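PDB 4N91: TRAP dicarboxylate transporter, DctP subunit from Anaerococcus prevoti, which binds D-glucuronate, both anomers of which occupy its pocket, and probably delivers it to a TRAP-type membrane transporter as the periplasmic-type solute-binding subunit. Local coordinates for residues Ala308-Thr311 against Lys312-Leu315; Thr181-Arg184 against Met185-Leu189; Glu316-Asp319 against Lys320-Pro323; Gln329-Asn332 against Glu333-Pro336; Glu119-His122 against His123-Asp127. All coordinates share one frame; numbering follows the deposited sequence.

Interaction 1 (Ala308-Thr311 against Lys312-Leu315); sequences APLT and KEVL
With CG anti to the backbone N (chi1 -176°), Leu310 carries its CD1 methyl alongside Val314, whose CG2, on the side of its own backbone N, turns back to the Leu310 carbonyl. The two methyls, Leu310 CD1 and Val314 CG2, meet at 3.9 Å with the side chains running the same way. Thr311 and Leu315 repeat this one residue on: the methyl CG2 of Thr311, not its hydroxyl, touches Leu315 CD1 at 3.8 Å. Val314 CG2 also leans against the carbonyl, 3.2 Å from Leu310 O. These are i to i+4 neighbours on helix 301-317 of a family 7 extracellular solute-binding protein, and Leu310 is the buried member, packed against Thr181, Arg184, Met185 and Leu188 of helix 180-188. Regular backbone bonds join the same turns, among them Glu313 N to Pro309 O at 2.8 Å and Val314 N to Leu310 O at 2.9 Å. The helix is kinked where the N of Pro309, a proline, and that of Leu310 make no bond to the turn before, and the bond from Lys312 N to Ala308 O is weak at 3.3 Å. Glu313 folds back over the Pro309 carbonyl, its CG 3.1 Å from Pro309 O, and runs on extended; its carboxylate forms a salt bridge with Arg184. Lys312 bends at its last torsion, and NZ forms a salt bridge with Glu316 one turn further on.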
loop_
_atom_site.group_PDB
_atom_site.type_symbol
_atom_site.label_atom_id
_atom_site.label_comp_id
_atom_site.label_asym_id
_atom_site.label_seq_id
_atom_site.Cartn_x
_atom_site.Cartn_y
_atom_site.Cartn_z
ATOM N N ALA A 308 -4.729 -10.580 -17.108
ATOM C CA ALA A 308 -5.424 -9.592 -17.938
ATOM C C ALA A 308 -6.953 -9.608 -17.772
ATOM O O ALA A 308 -7.588 -8.546 -17.730
ATOM C CB ALA A 308 -5.043 -9.776 -19.402
ATOM N N PRO A 309 -7.559 -10.803 -17.660
ATOM C CA PRO A 309 -9.017 -10.815 -17.482
ATOM C C PRO A 309 -9.499 -10.038 -16.265
ATOM O O PRO A 309 -10.617 -9.549 -16.255
ATOM C CB PRO A 309 -9.341 -12.299 -17.320
ATOM C CG PRO A 309 -8.256 -12.996 -18.046
ATOM C CD PRO A 309 -7.019 -12.167 -17.783
ATOM N N LEU A 310 -8.668 -9.915 -15.242
ATOM C CA LEU A 310 -9.068 -9.182 -14.055
ATOM C C LEU A 310 -9.359 -7.718 -14.361
ATOM O O LEU A 310 -10.347 -7.158 -13.893
ATOM C CB LEU A 310 -7.976 -9.280 -12.993
ATOM C CG LEU A 310 -8.275 -8.645 -11.645
ATOM C CD1 LEU A 310 -9.594 -9.093 -11.144
ATOM C CD2 LEU A 310 -7.171 -9.038 -10.648
ATOM N N THR A 311 -8.495 -7.096 -15.147
ATOM C CA THR A 311 -8.702 -5.705 -15.525
ATOM C C THR A 311 -9.964 -5.561 -16.364
ATOM O O THR A 311 -10.755 -4.631 -16.157
ATOM C CB THR A 311 -7.487 -5.160 -16.265
ATOM O OG1 THR A 311 -6.375 -5.118 -15.357
ATOM C CG2 THR A 311 -7.741 -3.766 -16.831
ATOM N N LYS A 312 -10.151 -6.473 -17.313
ATOM C CA LYS A 312 -11.358 -6.468 -18.135
ATOM C C LYS A 312 -12.608 -6.577 -17.265
ATOM O O LYS A 312 -13.571 -5.848 -17.471
ATOM C CB LYS A 312 -11.316 -7.602 -19.164
ATOM C CG LYS A 312 -12.560 -7.697 -20.051
ATOM C CD LYS A 312 -12.478 -8.888 -21.003
ATOM C CE LYS A 312 -13.537 -8.814 -22.106
ATOM N NZ LYS A 312 -14.832 -9.428 -21.700
ATOM N N GLU A 313 -12.578 -7.485 -16.287
ATOM C CA GLU A 313 -13.723 -7.755 -15.431
ATOM C C GLU A 313 -14.023 -6.571 -14.539
ATOM O O GLU A 313 -15.166 -6.197 -14.343
ATOM C CB GLU A 313 -13.430 -8.973 -14.531
ATOM C CG GLU A 313 -13.439 -10.299 -15.258
ATOM C CD GLU A 313 -12.764 -11.428 -14.471
ATOM O OE1 GLU A 313 -12.529 -11.288 -13.244
ATOM O OE2 GLU A 313 -12.460 -12.471 -15.099
ATOM N N VAL A 314 -12.977 -6.000 -13.965
ATOM C CA VAL A 314 -13.139 -4.915 -12.999
ATOM C C VAL A 314 -13.691 -3.699 -13.716
ATOM O O VAL A 314 -14.624 -3.047 -13.232
ATOM C CB VAL A 314 -11.820 -4.597 -12.281
ATOM C CG1 VAL A 314 -11.876 -3.250 -11.569
ATOM C CG2 VAL A 314 -11.469 -5.714 -11.304
ATOM N N LEU A 315 -13.139 -3.391 -14.886
ATOM C CA LEU A 315 -13.588 -2.213 -15.620
ATOM C C LEU A 315 -15.027 -2.379 -16.102
ATOM O O LEU A 315 -15.825 -1.429 -16.062
ATOM C CB LEU A 315 -12.675 -1.932 -16.806
ATOM C CG LEU A 315 -11.267 -1.451 -16.463
ATOM C CD1 LEU A 315 -10.442 -1.254 -17.732
ATOM C CD2 LEU A 315 -11.282 -0.171 -15.645
#

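Interaction 2 (Thr181-Arg184 against Met185-Leu189); sequences TNVR and MMDLL
Arg184 and Leu188 cross obliquely on one side of helix 180-188, the leucine lying against the flat end of the arginine. Leu188 CD2 sits over one face of the guanidinium, offset toward its rim, and approaches Arg184 NH2 to 3.7 Å. The bend at chi2 (63°) turns the arginine chain along the helix and brings Arg184 CZ to 4.0 Å from Leu188 CG. At the far end the guanidinium is held by charge: NH2 forms a salt bridge with Glu313. Arg184 NH1 donates to a water at 2.7 Å; whether this water bridges on to Asp187 is doubtful, because it is modelled too close to the carboxylate. The charged atoms themselves, Arg184 NH1 and Asp187 OD2, stay 4.7 Å apart and make no direct contact. On another side of the helix Asn182 and the selenomethionine Met185 run out alongside each other, with the Met185 CE methyl 3.6 Å from Asn182 ND2. The amide is fixed at both ends, ND2 donating to Gln238 and OD1 bonded to Ser179 OG, so the methyl packs against a group whose rotation is already set. Met186, also a selenomethionine, lays its CG 3.4 Å from Asn182 O and turns its end toward strands 173-176 and 192-195. This helix is the connection of a beta-alpha-beta unit formed with those two parallel strands, and Asn182 lies about 5 Å, side chain to side chain, from the glucuronate-binding Arg154.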
loop_
_atom_site.group_PDB
_atom_site.type_symbol
_atom_site.label_atom_id
_atom_site.label_comp_id
_atom_site.label_asym_id
_atom_site.label_seq_id
_atom_site.Cartn_x
_atom_site.Cartn_y
_atom_site.Cartn_z
ATOM N N THR A 181 -9.762 -8.130 -5.047
ATOM C CA THR A 181 -8.997 -8.036 -6.289
ATOM C C THR A 181 -7.811 -8.994 -6.276
ATOM O O THR A 181 -7.601 -9.774 -7.217
ATOM C CB THR A 181 -8.517 -6.589 -6.524
ATOM O OG1 THR A 181 -9.645 -5.792 -6.857
ATOM C CG2 THR A 181 -7.483 -6.541 -7.636
ATOM N N ASN A 182 -7.068 -8.999 -5.170
ATOM C CA ASN A 182 -5.923 -9.881 -5.058
ATOM C C ASN A 182 -6.302 -11.345 -4.967
ATOM O O ASN A 182 -5.573 -12.206 -5.454
ATOM C CB ASN A 182 -5.013 -9.457 -3.905
ATOM C CG ASN A 182 -4.200 -8.226 -4.268
ATOM O OD1 ASN A 182 -4.660 -7.104 -4.121
ATOM N ND2 ASN A 182 -2.997 -8.447 -4.793
ATOM N N VAL A 183 -7.419 -11.651 -4.328
ATOM C CA VAL A 183 -7.884 -13.033 -4.339
ATOM C C VAL A 183 -8.145 -13.507 -5.779
ATOM O O VAL A 183 -7.716 -14.588 -6.183
ATOM C CB VAL A 183 -9.126 -13.192 -3.490
ATOM C CG1 VAL A 183 -9.741 -14.582 -3.685
ATOM C CG2 VAL A 183 -8.774 -12.946 -2.029
ATOM N N ARG A 184 -8.855 -12.690 -6.557
ATOM C CA ARG A 184 -9.130 -13.023 -7.944
ATOM C C ARG A 184 -7.834 -13.148 -8.760
ATOM O O ARG A 184 -7.711 -14.021 -9.605
ATOM C CB ARG A 184 -10.063 -11.989 -8.571
ATOM C CG ARG A 184 -10.393 -12.239 -10.017
ATOM C CD ARG A 184 -11.133 -13.532 -10.244
ATOM N NE ARG A 184 -11.526 -13.630 -11.650
ATOM C CZ ARG A 184 -11.721 -14.770 -12.299
ATOM N NH1 ARG A 184 -11.585 -15.938 -11.672
ATOM N NH2 ARG A 184 -12.053 -14.741 -13.586
HETATM N N MSE A 185 -6.867 -12.278 -8.500
HETATM C CA MSE A 185 -5.586 -12.367 -9.183
HETATM C C MSE A 185 -4.940 -13.734 -8.931
HETATM O O MSE A 185 -4.382 -14.349 -9.855
HETATM C CB MSE A 185 -4.652 -11.250 -8.714
HETATM C CG MSE A 185 -3.351 -11.213 -9.491
HETATM SE SE MSE A 185 -2.121 -9.862 -8.759
HETATM C CE MSE A 185 -1.581 -10.806 -7.122
HETATM N N MSE A 186 -4.997 -14.226 -7.688
HETATM C CA MSE A 186 -4.363 -15.517 -7.399
HETATM C C MSE A 186 -5.113 -16.637 -8.117
HETATM O O MSE A 186 -4.482 -17.572 -8.614
HETATM C CB MSE A 186 -4.281 -15.826 -5.910
HETATM C CG MSE A 186 -3.490 -14.814 -5.104
HETATM SE SE MSE A 186 -1.700 -14.413 -5.840
HETATM C CE MSE A 186 -1.059 -16.180 -6.148
ATOM N N ASP A 187 -6.446 -16.531 -8.179
ATOM C CA ASP A 187 -7.249 -17.528 -8.876
ATOM C C ASP A 187 -6.853 -17.614 -10.358
ATOM O O ASP A 187 -6.704 -18.721 -10.905
ATOM C CB ASP A 187 -8.727 -17.185 -8.796
ATOM C CG ASP A 187 -9.318 -17.388 -7.429
ATOM O OD1 ASP A 187 -8.731 -18.116 -6.591
ATOM O OD2 ASP A 187 -10.408 -16.826 -7.212
ATOM N N LEU A 188 -6.683 -16.460 -11.006
ATOM C CA LEU A 188 -6.299 -16.412 -12.416
ATOM C C LEU A 188 -4.886 -16.925 -12.666
ATOM O O LEU A 188 -4.567 -17.406 -13.754
ATOM C CB LEU A 188 -6.408 -14.981 -12.934
ATOM C CG LEU A 188 -7.828 -14.481 -13.138
ATOM C CD1 LEU A 188 -7.837 -12.966 -13.263
ATOM C CD2 LEU A 188 -8.422 -15.153 -14.382
ATOM N N LEU A 189 -4.030 -16.808 -11.659
ATOM C CA LEU A 189 -2.693 -17.396 -11.709
ATOM C C LEU A 189 -2.671 -18.907 -11.406
ATOM O O LEU A 189 -1.593 -19.512 -11.321
ATOM C CB LEU A 189 -1.780 -16.666 -10.719
ATOM C CG LEU A 189 -1.444 -15.227 -11.102
ATOM C CD1 LEU A 189 -0.791 -14.440 -9.933
ATOM C CD2 LEU A 189 -0.501 -15.246 -12.304
HETATM O O HOH W 1 -11.944 -16.603 -9.062
#

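Interaction 3 (Glu316-Asp319 against Lys320-Pro323); sequences ERND and KLAP
Lys320 and Asn318 share the larger part of this contact, the amide of the asparagine reaching forward to the lysine backbone. Asn318 OD1 accepts from Lys320 N at 3.1 Å, with an N-H...O angle of 150°; the donor stands well above the plane of the amide C=O. The same oxygen rests 3.3 Å from Lys320 CB, where the two side chains cross at a slant before the lysine runs outward, its NZ hydrogen-bonded to a tetraethylene glycol probably left from crystallisation. Leu321 lies nearly perpendicular to Asn318, and Leu321 CG packs 3.7 Å from Asn318 ND2. That nitrogen donates to Glu107, which settles which way round the amide is held. Asn318 is the first residue to leave helix 301-317 and opens a type I beta turn, closed by Leu321 N donating to Asn318 O at 3.1 Å. A water accepts weakly from Ala322 N and donates to the same Asn318 O at 2.9 Å. The OD1 bond makes an Asx turn nested in the type I turn. With ND2 held by Glu107, the amide is fixed in orientation, and its two oxygens satisfy the N-H groups of Lys320 and Leu321 where helix 301-317 ends.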
loop_
_atom_site.group_PDB
_atom_site.type_symbol
_atom_site.label_atom_id
_atom_site.label_comp_id
_atom_site.label_asym_id
_atom_site.label_seq_id
_atom_site.Cartn_x
_atom_site.Cartn_y
_atom_site.Cartn_z
ATOM N N GLU A 316 -15.365 -3.581 -16.558
ATOM C CA GLU A 316 -16.719 -3.838 -17.062
ATOM C C GLU A 316 -17.759 -3.710 -15.966
ATOM O O GLU A 316 -18.885 -3.289 -16.224
ATOM C CB GLU A 316 -16.833 -5.236 -17.668
ATOM C CG GLU A 316 -16.265 -5.352 -19.065
ATOM C CD GLU A 316 -16.120 -6.799 -19.536
ATOM O OE1 GLU A 316 -16.200 -7.725 -18.694
ATOM O OE2 GLU A 316 -15.924 -7.001 -20.757
ATOM N N ARG A 317 -17.397 -4.082 -14.746
ATOM C CA ARG A 317 -18.360 -4.107 -13.659
ATOM C C ARG A 317 -18.552 -2.751 -13.017
ATOM O O ARG A 317 -19.598 -2.481 -12.436
ATOM C CB ARG A 317 -17.960 -5.155 -12.610
ATOM C CG ARG A 317 -18.100 -6.560 -13.171
ATOM C CD ARG A 317 -17.586 -7.667 -12.259
ATOM N NE ARG A 317 -17.619 -8.955 -12.962
ATOM C CZ ARG A 317 -16.864 -10.010 -12.658
ATOM N NH1 ARG A 317 -16.977 -11.130 -13.369
ATOM N NH2 ARG A 317 -15.995 -9.954 -11.655
ATOM N N ASN A 318 -17.550 -1.890 -13.129
ATOM C CA ASN A 318 -17.574 -0.611 -12.434
ATOM C C ASN A 318 -17.321 0.534 -13.419
ATOM O O ASN A 318 -16.174 0.875 -13.714
ATOM C CB ASN A 318 -16.523 -0.578 -11.345
ATOM C CG ASN A 318 -16.659 0.630 -10.475
ATOM O OD1 ASN A 318 -17.413 1.542 -10.788
ATOM N ND2 ASN A 318 -15.919 0.657 -9.376
ATOM N N ASP A 319 -18.387 1.123 -13.934
ATOM C CA ASP A 319 -18.223 2.143 -14.971
ATOM C C ASP A 319 -17.698 3.483 -14.454
ATOM O O ASP A 319 -17.436 4.381 -15.240
ATOM C CB ASP A 319 -19.488 2.336 -15.828
ATOM C CG ASP A 319 -20.667 2.834 -15.049
ATOM O OD1 ASP A 319 -20.476 3.393 -13.962
ATOM O OD2 ASP A 319 -21.802 2.672 -15.549
ATOM N N LYS A 320 -17.499 3.612 -13.149
ATOM C CA LYS A 320 -16.829 4.802 -12.642
ATOM C C LYS A 320 -15.356 4.834 -13.049
ATOM O O LYS A 320 -14.728 5.891 -13.077
ATOM C CB LYS A 320 -16.904 4.832 -11.120
ATOM C CG LYS A 320 -18.262 5.232 -10.578
ATOM C CD LYS A 320 -18.241 5.194 -9.052
ATOM C CE LYS A 320 -19.625 5.403 -8.451
ATOM N NZ LYS A 320 -20.081 6.814 -8.588
ATOM N N LEU A 321 -14.797 3.674 -13.365
ATOM C CA LEU A 321 -13.351 3.559 -13.460
ATOM C C LEU A 321 -12.749 4.015 -14.792
ATOM O O LEU A 321 -11.634 4.517 -14.830
ATOM C CB LEU A 321 -12.917 2.114 -13.194
ATOM C CG LEU A 321 -13.296 1.502 -11.843
ATOM C CD1 LEU A 321 -12.734 0.081 -11.749
ATOM C CD2 LEU A 321 -12.783 2.345 -10.688
ATOM N N ALA A 322 -13.479 3.819 -15.877
ATOM C CA ALA A 322 -12.947 4.060 -17.212
ATOM C C ALA A 322 -12.227 5.408 -17.352
ATOM O O ALA A 322 -11.143 5.466 -17.899
ATOM C CB ALA A 322 -14.065 3.926 -18.253
ATOM N N PRO A 323 -12.833 6.504 -16.880
ATOM C CA PRO A 323 -12.149 7.782 -17.126
ATOM C C PRO A 323 -10.835 7.933 -16.346
ATOM O O PRO A 323 -9.908 8.611 -16.816
ATOM C CB PRO A 323 -13.192 8.829 -16.700
ATOM C CG PRO A 323 -14.127 8.099 -15.833
ATOM C CD PRO A 323 -14.171 6.691 -16.308
HETATM O O HOH W 2 -15.067 1.491 -16.272
#

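Interaction 4 (Gln329-Asn332 against Glu333-Pro336); sequences QKYN and EEYP
Tyr335 rises from CB beside the last turn of helix 322-334, with CB 3.7 Å from Tyr331 O. The same carbonyl receives the Tyr335 backbone N at 2.8 Å, closing the final i to i+4 bond before the chain leaves helical geometry at Tyr335. Farther out, CD2 at the ring edge lies 3.6 Å from Tyr331 O, and CE2 meets Tyr331 CD1 at 4.0 Å. The two rings run out alongside each other, touching edge to edge, each with the other's carbon near its own plane. One face of the Tyr335 ring carries Glu334 CG, 3.4 Å above the plane and displaced toward the rim. Beyond the contact the ring stacks with His123 of helix 118-125, and at the tip the hydroxyl OH packs beside His123 NE2. Tyr331 is tied to that region too, since its hydroxyl is hydrogen-bonded to Asp127. Glu334 runs out beside Tyr331 with its carboxylate almost parallel to the phenol ring, the planes 5° apart. On another side of the helix Asn332 ND2 donates to Gln329 OE1 at 3.1 Å in a nearly straight bond, 168° at the hydrogen, although it enters from well above the glutamine amide plane. The bend of Gln329 at chi2 (-48°) turns its amide up the helix to receive it. Asn332 ND2 also donates to Leu114 O while OD1 accepts from Ala116 N, so this one amide makes three bonds, two of them to the chain preceding helix 118-125, and pins the C-terminal helix to it.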
loop_
_atom_site.group_PDB
_atom_site.type_symbol
_atom_site.label_atom_id
_atom_site.label_comp_id
_atom_site.label_asym_id
_atom_site.label_seq_id
_atom_site.Cartn_x
_atom_site.Cartn_y
_atom_site.Cartn_z
ATOM N N GLN A 329 -3.596 5.955 -18.595
ATOM C CA GLN A 329 -2.951 5.600 -19.851
ATOM C C GLN A 329 -2.183 6.763 -20.460
ATOM O O GLN A 329 -1.136 6.560 -21.078
ATOM C CB GLN A 329 -3.940 5.037 -20.872
ATOM C CG GLN A 329 -4.593 3.730 -20.425
ATOM C CD GLN A 329 -3.601 2.694 -19.895
ATOM O OE1 GLN A 329 -2.486 2.560 -20.393
ATOM N NE2 GLN A 329 -4.008 1.962 -18.881
ATOM N N LYS A 330 -2.675 7.984 -20.296
ATOM C CA LYS A 330 -1.949 9.116 -20.841
ATOM C C LYS A 330 -0.607 9.248 -20.128
ATOM O O LYS A 330 0.420 9.526 -20.747
ATOM C CB LYS A 330 -2.769 10.406 -20.737
ATOM C CG LYS A 330 -3.912 10.472 -21.742
ATOM C CD LYS A 330 -4.757 11.727 -21.572
ATOM C CE LYS A 330 -3.954 12.994 -21.834
ATOM N NZ LYS A 330 -4.826 14.207 -21.867
ATOM N N TYR A 331 -0.608 9.040 -18.820
ATOM C CA TYR A 331 0.636 9.092 -18.081
ATOM C C TYR A 331 1.545 7.934 -18.472
ATOM O O TYR A 331 2.766 8.090 -18.507
ATOM C CB TYR A 331 0.393 9.098 -16.583
ATOM C CG TYR A 331 0.052 10.462 -16.056
ATOM C CD1 TYR A 331 1.021 11.456 -15.987
ATOM C CD2 TYR A 331 -1.231 10.758 -15.620
ATOM C CE1 TYR A 331 0.722 12.697 -15.494
ATOM C CE2 TYR A 331 -1.537 11.992 -15.127
ATOM C CZ TYR A 331 -0.553 12.961 -15.066
ATOM O OH TYR A 331 -0.863 14.204 -14.578
ATOM N N ASN A 332 0.965 6.772 -18.766
ATOM C CA ASN A 332 1.781 5.633 -19.196
ATOM C C ASN A 332 2.494 5.974 -20.498
ATOM O O ASN A 332 3.641 5.588 -20.713
ATOM C CB ASN A 332 0.937 4.367 -19.371
ATOM C CG ASN A 332 0.624 3.684 -18.051
ATOM O OD1 ASN A 332 1.316 3.878 -17.050
ATOM N ND2 ASN A 332 -0.439 2.877 -18.040
ATOM N N GLU A 333 1.801 6.705 -21.361
ATOM C CA GLU A 333 2.376 7.114 -22.649
ATOM C C GLU A 333 3.482 8.157 -22.495
ATOM O O GLU A 333 4.490 8.125 -23.204
ATOM C CB GLU A 333 1.270 7.666 -23.552
ATOM C CG GLU A 333 0.300 6.604 -24.030
ATOM C CD GLU A 333 -1.044 7.181 -24.452
ATOM O OE1 GLU A 333 -1.075 8.338 -24.931
ATOM O OE2 GLU A 333 -2.068 6.476 -24.299
ATOM N N GLU A 334 3.278 9.085 -21.572
ATOM C CA GLU A 334 4.241 10.145 -21.296
ATOM C C GLU A 334 5.476 9.613 -20.562
ATOM O O GLU A 334 6.585 10.114 -20.756
ATOM C CB GLU A 334 3.561 11.242 -20.477
ATOM C CG GLU A 334 4.441 12.441 -20.157
ATOM C CD GLU A 334 3.668 13.589 -19.515
ATOM O OE1 GLU A 334 2.438 13.444 -19.307
ATOM O OE2 GLU A 334 4.299 14.632 -19.223
ATOM N N TYR A 335 5.293 8.600 -19.719
ATOM C CA TYR A 335 6.406 8.034 -18.947
ATOM C C TYR A 335 6.465 6.524 -19.106
ATOM O O TYR A 335 6.144 5.775 -18.182
ATOM C CB TYR A 335 6.260 8.389 -17.470
ATOM C CG TYR A 335 6.190 9.872 -17.218
ATOM C CD1 TYR A 335 7.343 10.645 -17.171
ATOM C CD2 TYR A 335 4.969 10.508 -17.051
ATOM C CE1 TYR A 335 7.278 12.006 -16.949
ATOM C CE2 TYR A 335 4.895 11.862 -16.826
ATOM C CZ TYR A 335 6.057 12.609 -16.776
ATOM O OH TYR A 335 5.975 13.962 -16.542
ATOM N N PRO A 336 6.873 6.055 -20.285
ATOM C CA PRO A 336 6.902 4.614 -20.528
ATOM C C PRO A 336 8.061 3.937 -19.830
ATOM O O PRO A 336 8.930 4.610 -19.271
ATOM C CB PRO A 336 7.080 4.532 -22.044
ATOM C CG PRO A 336 7.826 5.748 -22.381
ATOM C CD PRO A 336 7.321 6.817 -21.462
#

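Interaction 5 (Glu119-His122 against His123-Asp127); sequences EAYH and HVMDD
Along helix 118-125, a short element of the solute-binding fold, a Met-aromatic contact joins Tyr121 to the selenomethionine Met125 one turn on. The selenium of Met125 (SE) lies 5.3 Å from the centroid of the Tyr121 ring, approaching obliquely at 66° from the ring normal. The apolar part is closer: Met125 CG touches Tyr121 CE1 at 3.5 Å. CG of Tyr121 stands anti to the backbone N (chi1 171°), which leans the ring along the helix toward Met125. Phe115 meets the Tyr121 ring, Pro241 touches both side chains, and the Tyr121 side chain is about 9 Å from the bound glucuronate.

The polar contacts are mainly helical bonds, such as Val124 N to Ala120 O at 2.9 Å; the last, Asp126 N to His122 O, is weak and bent (133°), near the end of the helix. Asp126 OD1 forms a salt bridge with Arg274 and accepts from Trp148 NE1, while Asp127 OD1 caps the next helix at Glu129 N. Glu119 O takes two donors from one residue: His123 N at 3.1 Å and, from the opposite face of the carbonyl plane, the ring nitrogen His123 ND1 at 2.8 Å, with the oxygen lying in the plane of the imidazole.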
loop_
_atom_site.group_PDB
_atom_site.type_symbol
_atom_site.label_atom_id
_atom_site.label_comp_id
_atom_site.label_asym_id
_atom_site.label_seq_id
_atom_site.Cartn_x
_atom_site.Cartn_y
_atom_site.Cartn_z
ATOM N N GLU A 119 7.687 6.139 -12.677
ATOM C CA GLU A 119 7.447 7.554 -12.941
ATOM C C GLU A 119 5.982 7.791 -13.319
ATOM O O GLU A 119 5.375 8.771 -12.876
ATOM C CB GLU A 119 8.362 8.096 -14.055
ATOM C CG GLU A 119 9.817 7.717 -13.903
ATOM C CD GLU A 119 10.123 6.374 -14.562
ATOM O OE1 GLU A 119 10.017 6.289 -15.813
ATOM O OE2 GLU A 119 10.445 5.409 -13.846
ATOM N N ALA A 120 5.414 6.928 -14.163
ATOM C CA ALA A 120 3.994 7.059 -14.504
ATOM C C ALA A 120 3.139 7.003 -13.237
ATOM O O ALA A 120 2.270 7.842 -13.014
ATOM C CB ALA A 120 3.566 5.959 -15.483
ATOM N N TYR A 121 3.428 6.016 -12.403
ATOM C CA TYR A 121 2.751 5.818 -11.139
ATOM C C TYR A 121 2.798 7.064 -10.241
ATOM O O TYR A 121 1.775 7.537 -9.760
ATOM C CB TYR A 121 3.416 4.607 -10.466
ATOM C CG TYR A 121 3.025 4.327 -9.037
ATOM C CD1 TYR A 121 1.704 4.391 -8.623
ATOM C CD2 TYR A 121 3.984 3.943 -8.116
ATOM C CE1 TYR A 121 1.347 4.105 -7.304
ATOM C CE2 TYR A 121 3.651 3.645 -6.792
ATOM C CZ TYR A 121 2.334 3.734 -6.396
ATOM O OH TYR A 121 1.997 3.448 -5.106
ATOM N N HIS A 122 3.989 7.605 -10.015
ATOM C CA HIS A 122 4.127 8.748 -9.125
ATOM C C HIS A 122 3.380 9.956 -9.664
ATOM O O HIS A 122 2.765 10.710 -8.902
ATOM C CB HIS A 122 5.594 9.098 -8.943
ATOM C CG HIS A 122 6.375 8.026 -8.266
ATOM N ND1 HIS A 122 7.750 8.047 -8.180
ATOM C CD2 HIS A 122 5.973 6.892 -7.641
ATOM C CE1 HIS A 122 8.163 6.967 -7.541
ATOM N NE2 HIS A 122 7.107 6.248 -7.208
ATOM N N HIS A 123 3.420 10.143 -10.975
ATOM C CA HIS A 123 2.742 11.287 -11.562
ATOM C C HIS A 123 1.234 11.144 -11.454
ATOM O O HIS A 123 0.541 12.128 -11.232
ATOM C CB HIS A 123 3.163 11.487 -13.013
ATOM C CG HIS A 123 4.463 12.214 -13.150
ATOM N ND1 HIS A 123 5.679 11.566 -13.207
ATOM C CD2 HIS A 123 4.737 13.539 -13.192
ATOM C CE1 HIS A 123 6.646 12.463 -13.310
ATOM N NE2 HIS A 123 6.100 13.667 -13.300
ATOM N N VAL A 124 0.740 9.919 -11.617
ATOM C CA VAL A 124 -0.672 9.642 -11.408
ATOM C C VAL A 124 -1.117 9.988 -9.989
ATOM O O VAL A 124 -2.110 10.691 -9.814
ATOM C CB VAL A 124 -1.033 8.175 -11.766
ATOM C CG1 VAL A 124 -2.405 7.784 -11.215
ATOM C CG2 VAL A 124 -1.001 7.995 -13.283
HETATM N N MSE A 125 -0.372 9.532 -8.981
HETATM C CA MSE A 125 -0.759 9.706 -7.588
HETATM C C MSE A 125 -0.647 11.173 -7.173
HETATM O O MSE A 125 -1.288 11.589 -6.205
HETATM C CB MSE A 125 0.112 8.823 -6.677
HETATM C CG MSE A 125 -0.014 7.338 -6.940
HETATM SE SE MSE A 125 -1.865 6.683 -6.976
HETATM C CE MSE A 125 -2.444 7.242 -5.166
ATOM N N ASP A 126 0.165 11.942 -7.905
ATOM C CA ASP A 126 0.358 13.358 -7.617
ATOM C C ASP A 126 -0.617 14.241 -8.423
ATOM O O ASP A 126 -0.580 15.451 -8.309
ATOM C CB ASP A 126 1.793 13.786 -7.931
ATOM C CG ASP A 126 2.782 13.355 -6.870
ATOM O OD1 ASP A 126 2.360 13.098 -5.720
ATOM O OD2 ASP A 126 3.982 13.297 -7.187
ATOM N N ASP A 127 -1.457 13.626 -9.246
ATOM C CA ASP A 127 -2.419 14.381 -10.058
ATOM C C ASP A 127 -3.752 14.496 -9.318
ATOM O O ASP A 127 -4.497 13.533 -9.207
ATOM C CB ASP A 127 -2.617 13.700 -11.408
ATOM C CG ASP A 127 -3.470 14.538 -12.386
ATOM O OD1 ASP A 127 -4.251 15.401 -11.943
ATOM O OD2 ASP A 127 -3.369 14.308 -13.601
#

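How the interactions relate
In chain order interaction 5 on helix 118-125 comes first, then interaction 2 on helix 180-188, and then interactions 1, 3 and 4 along the C-terminal helices 301-317 and 322-334. They form two touching groups. Interactions 1 and 2, centres about 11 Å apart, meet through the Glu313-Arg184 salt bridge and Leu310; interaction 3, its centre about 10 Å from that of interaction 1, follows it in the chain and packs Leu321 against Val314 and Leu315. Interactions 4 and 5, centres also about 10 Å apart, join through Tyr331 with Asp127 and Tyr335 with His123. The C-terminal helices thus pack over two earlier helices, while the centres of interactions 2 and 5 lie about 25 Å apart.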